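Local coordinates for protein HTH-type transcriptional repressor PhnF (Mycobacterium smegmatis, PDB 3F8M) that represses transcription of the phnDCE operon, which serves phosphate uptake, when phosphate is available in the cell, at residues A[130-135]-A[142-147]. Sequence-based numbering, arbitrary orientation. Where two conformers were deposited one is given.
Sequences QLERVL and VGLETT
In the conformer described, Glu145 OE1 is gripped by Arg133 and by a water. Arg133 NE lies 3.1 Å from Glu145 OE1 and forms a salt bridge with it. Arg133 NH1 adds a longer bond, 3.3 Å to Glu145 OE1. Both nitrogens converge on this one oxygen, at the edge of the guanidinium and in its plane. The carboxylate is turned only 20° from that plane. NH1 approaches the syn lone pair of Glu145 OE1, whereas NE meets that oxygen nearly along its C-O axis. The bend in the arginine chain at chi3 (-59°) brings its NE edge to the glutamate. Arg133 NH2 is held by the carbonyl oxygens of His163 and Ala165, and Leu131 CD2 packs over one guanidinium face. The water lies 2.7 Å from Glu145 OE1 and also bonds Leu131 O and Thr147 OG1, tying the strands together on this face.

Glu132 and Thr146 pair on the other face, side by side. Thr146 OG1 donates to the anti lone pair of Glu132 OE2 at 2.6 Å, away from OE1. Glu132 OE1 forms a salt bridge with Arg193. The threonine methyl, CG2, packs against a face of the Gln130 amide, 3.3 Å from Gln130 OE1. Farther along, Val134 and Leu144 both pack against helix 192-198.

Leu131 with Thr147, Arg133 with Glu145 and Leu135 with Gly143 are hydrogen-bonded pairs. In the last, Leu135 N donates to Gly143 O at 2.8 Å. Leu135 O accepts from Val142 N at 2.8 Å and weakly from Gly143 N. The extra residue Val142, not a lost bond, breaks the register, forming a classic beta bulge opposite Leu135. The arrangement is an antiparallel beta hairpin of strands 127-137 and 140-150, set within the antiparallel sheet of the UTRA domain of this HutC-type GntR regulator.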
ATOM      1  N   GLN A 130     -21.642 -12.534   5.261  1.00 16.43           N
ATOM      2  CA  GLN A 130     -20.675 -11.863   4.350  1.00 16.11           C
ATOM      3  C   GLN A 130     -21.384 -10.835   3.499  1.00 16.91           C
ATOM      4  O   GLN A 130     -22.416 -11.137   2.894  1.00 17.96           O
ATOM      5  CB  GLN A 130     -20.021 -12.882   3.432  1.00 15.92           C
ATOM      6  CG  GLN A 130     -19.067 -12.253   2.375  1.00 16.11           C
ATOM      7  CD  GLN A 130     -18.413 -13.300   1.511  1.00 15.28           C
ATOM      8  OE1 GLN A 130     -17.396 -13.855   1.895  1.00 17.93           O
ATOM      9  NE2 GLN A 130     -18.968 -13.544   0.333  1.00 17.37           N
ATOM     10  N   LEU A 131     -20.821  -9.620   3.467  1.00 17.03           N
ATOM     11  CA  LEU A 131     -21.326  -8.562   2.661  1.00 15.86           C
ATOM     12  C   LEU A 131     -20.287  -8.332   1.554  1.00 16.14           C
ATOM     13  O   LEU A 131     -19.093  -8.105   1.836  1.00 13.98           O
ATOM     14  CB  LEU A 131     -21.439  -7.275   3.473  1.00 16.10           C
ATOM     15  CG  LEU A 131     -21.797  -6.013   2.654  1.00 16.00           C
ATOM     16  CD1 LEU A 131     -23.146  -6.142   1.878  1.00 15.98           C
ATOM     17  CD2 LEU A 131     -21.790  -4.796   3.576  1.00 19.51           C
ATOM     18  N   GLU A 132     -20.748  -8.372   0.306  1.00 14.69           N
ATOM     19  CA  GLU A 132     -19.869  -8.020  -0.838  1.00 16.46           C
ATOM     20  C   GLU A 132     -20.451  -6.851  -1.564  1.00 15.10           C
ATOM     21  O   GLU A 132     -21.653  -6.800  -1.830  1.00 14.57           O
ATOM     22  CB  GLU A 132     -19.760  -9.138  -1.839  1.00 17.86           C
ATOM     23  CG  GLU A 132     -18.783 -10.182  -1.520  1.00 24.95           C
ATOM     24  CD  GLU A 132     -18.089 -10.752  -2.787  1.00 30.17           C
ATOM     25  OE1 GLU A 132     -18.792 -11.145  -3.756  1.00 30.47           O
ATOM     26  OE2 GLU A 132     -16.851 -10.864  -2.748  1.00 29.72           O
ATOM     27  N   ARG A 133     -19.600  -5.861  -1.833  1.00 14.45           N
ATOM     28  CA  ARG A 133     -20.035  -4.633  -2.464  1.00 14.19           C
ATOM     29  C   ARG A 133     -18.916  -4.201  -3.424  1.00 14.22           C
ATOM     30  O   ARG A 133     -17.730  -4.508  -3.200  1.00 14.35           O
ATOM     31  CB  ARG A 133     -20.222  -3.535  -1.430  1.00 15.32           C
ATOM     32  CG  ARG A 133     -21.422  -3.790  -0.468  1.00 14.27           C
ATOM     33  CD  ARG A 133     -21.743  -2.610   0.414  1.00 17.82           C
ATOM     34  NE  ARG A 133     -20.689  -2.141   1.297  1.00 19.04           N
ATOM     35  CZ  ARG A 133     -20.876  -1.149   2.172  1.00 18.91           C
ATOM     36  NH1 ARG A 133     -19.880  -0.741   2.941  1.00 22.02           N
ATOM     37  NH2 ARG A 133     -22.052  -0.561   2.259  1.00 22.39           N
ATOM     38  N   VAL A 134     -19.326  -3.462  -4.450  1.00 15.00           N
ATOM     39  CA  VAL A 134     -18.412  -2.763  -5.355  0.50 15.46           C
ATOM     40  C   VAL A 134     -18.400  -1.268  -5.003  1.00 15.90           C
ATOM     41  O   VAL A 134     -19.458  -0.663  -4.799  1.00 16.44           O
ATOM     42  CB  VAL A 134     -18.841  -2.976  -6.837  0.50 15.18           C
ATOM     43  CG1 VAL A 134     -17.952  -2.197  -7.808  0.50 15.46           C
ATOM     44  CG2 VAL A 134     -18.855  -4.456  -7.209  0.50 16.67           C
ATOM     45  N   LEU A 135     -17.217  -0.688  -4.949  1.00 16.01           N
ATOM     46  CA  LEU A 135     -17.025   0.730  -4.698  1.00 17.57           C
ATOM     47  C   LEU A 135     -16.857   1.416  -6.065  1.00 18.51           C
ATOM     48  O   LEU A 135     -16.227   0.849  -6.968  1.00 18.13           O
ATOM     49  CB  LEU A 135     -15.752   0.899  -3.871  1.00 17.67           C
ATOM     50  CG  LEU A 135     -15.697   0.218  -2.477  1.00 20.67           C
ATOM     51  CD1 LEU A 135     -14.448   0.575  -1.635  1.00 24.28           C
ATOM     52  CD2 LEU A 135     -16.978   0.439  -1.635  1.00 25.44           C
ATOM     53  N   VAL A 142     -14.141   0.916  -8.810  1.00 19.07           N
ATOM     54  CA  VAL A 142     -12.881   1.125  -8.097  1.00 18.91           C
ATOM     55  C   VAL A 142     -12.415  -0.141  -7.383  1.00 19.01           C
ATOM     56  O   VAL A 142     -11.226  -0.497  -7.437  1.00 19.87           O
ATOM     57  CB  VAL A 142     -12.985   2.289  -7.105  1.00 18.86           C
ATOM     58  CG1 VAL A 142     -11.794   2.364  -6.166  1.00 19.37           C
ATOM     59  CG2 VAL A 142     -13.166   3.599  -7.891  1.00 22.30           C
ATOM     60  N   GLY A 143     -13.334  -0.867  -6.770  1.00 17.26           N
ATOM     61  CA  GLY A 143     -12.858  -1.973  -5.924  1.00 16.43           C
ATOM     62  C   GLY A 143     -13.986  -2.867  -5.454  1.00 15.84           C
ATOM     63  O   GLY A 143     -15.138  -2.518  -5.569  1.00 14.88           O
ATOM     64  N   LEU A 144     -13.599  -4.050  -4.998  1.00 15.87           N
ATOM     65  CA  LEU A 144     -14.548  -5.060  -4.504  1.00 16.04           C
ATOM     66  C   LEU A 144     -14.167  -5.340  -3.051  1.00 14.85           C
ATOM     67  O   LEU A 144     -12.994  -5.698  -2.732  1.00 15.08           O
ATOM     68  CB  LEU A 144     -14.425  -6.318  -5.380  1.00 16.97           C
ATOM     69  CG  LEU A 144     -15.161  -7.571  -4.865  1.00 18.17           C
ATOM     70  CD1 LEU A 144     -16.657  -7.392  -5.108  1.00 19.43           C
ATOM     71  CD2 LEU A 144     -14.698  -8.857  -5.513  1.00 17.82           C
ATOM     72  N   GLU A 145     -15.157  -5.155  -2.179  1.00 14.09           N
ATOM     73  CA  GLU A 145     -14.999  -5.223  -0.728  0.70 15.04           C
ATOM     74  C   GLU A 145     -15.815  -6.408  -0.234  1.00 14.92           C
ATOM     75  O   GLU A 145     -17.020  -6.434  -0.486  1.00 14.77           O
ATOM     76  CB  GLU A 145     -15.627  -3.961  -0.156  0.70 16.07           C
ATOM     77  CG  GLU A 145     -15.500  -3.793   1.343  0.70 19.00           C
ATOM     78  CD  GLU A 145     -16.365  -2.685   1.853  0.70 21.44           C
ATOM     79  OE1 GLU A 145     -17.644  -2.791   1.704  0.70 17.53           O
ATOM     80  OE2 GLU A 145     -15.750  -1.711   2.396  0.70 23.66           O
ATOM     81  N   THR A 146     -15.157  -7.355   0.426  1.00 13.99           N
ATOM     82  CA  THR A 146     -15.831  -8.576   0.911  1.00 13.86           C
ATOM     83  C   THR A 146     -15.614  -8.588   2.403  1.00 12.79           C
ATOM     84  O   THR A 146     -14.467  -8.733   2.864  1.00 14.98           O
ATOM     85  CB  THR A 146     -15.195  -9.790   0.235  1.00 12.98           C
ATOM     86  OG1 THR A 146     -15.220  -9.607  -1.204  1.00 15.89           O
ATOM     87  CG2 THR A 146     -15.945 -11.121   0.652  1.00 12.23           C
ATOM     88  N   THR A 147     -16.689  -8.388   3.168  1.00 13.72           N
ATOM     89  CA  THR A 147     -16.547  -8.258   4.607  1.00 13.55           C
ATOM     90  C   THR A 147     -17.207  -9.493   5.216  1.00 13.19           C
ATOM     91  O   THR A 147     -18.340  -9.773   4.887  1.00 14.68           O
ATOM     92  CB  THR A 147     -17.244  -7.014   5.142  1.00 14.37           C
ATOM     93  OG1 THR A 147     -16.664  -5.838   4.526  1.00 16.34           O
ATOM     94  CG2 THR A 147     -17.073  -6.879   6.690  1.00 15.31           C
TER
HETATM   95  O   HOH W   1     -18.258  -5.314   2.280  1.00 22.22           O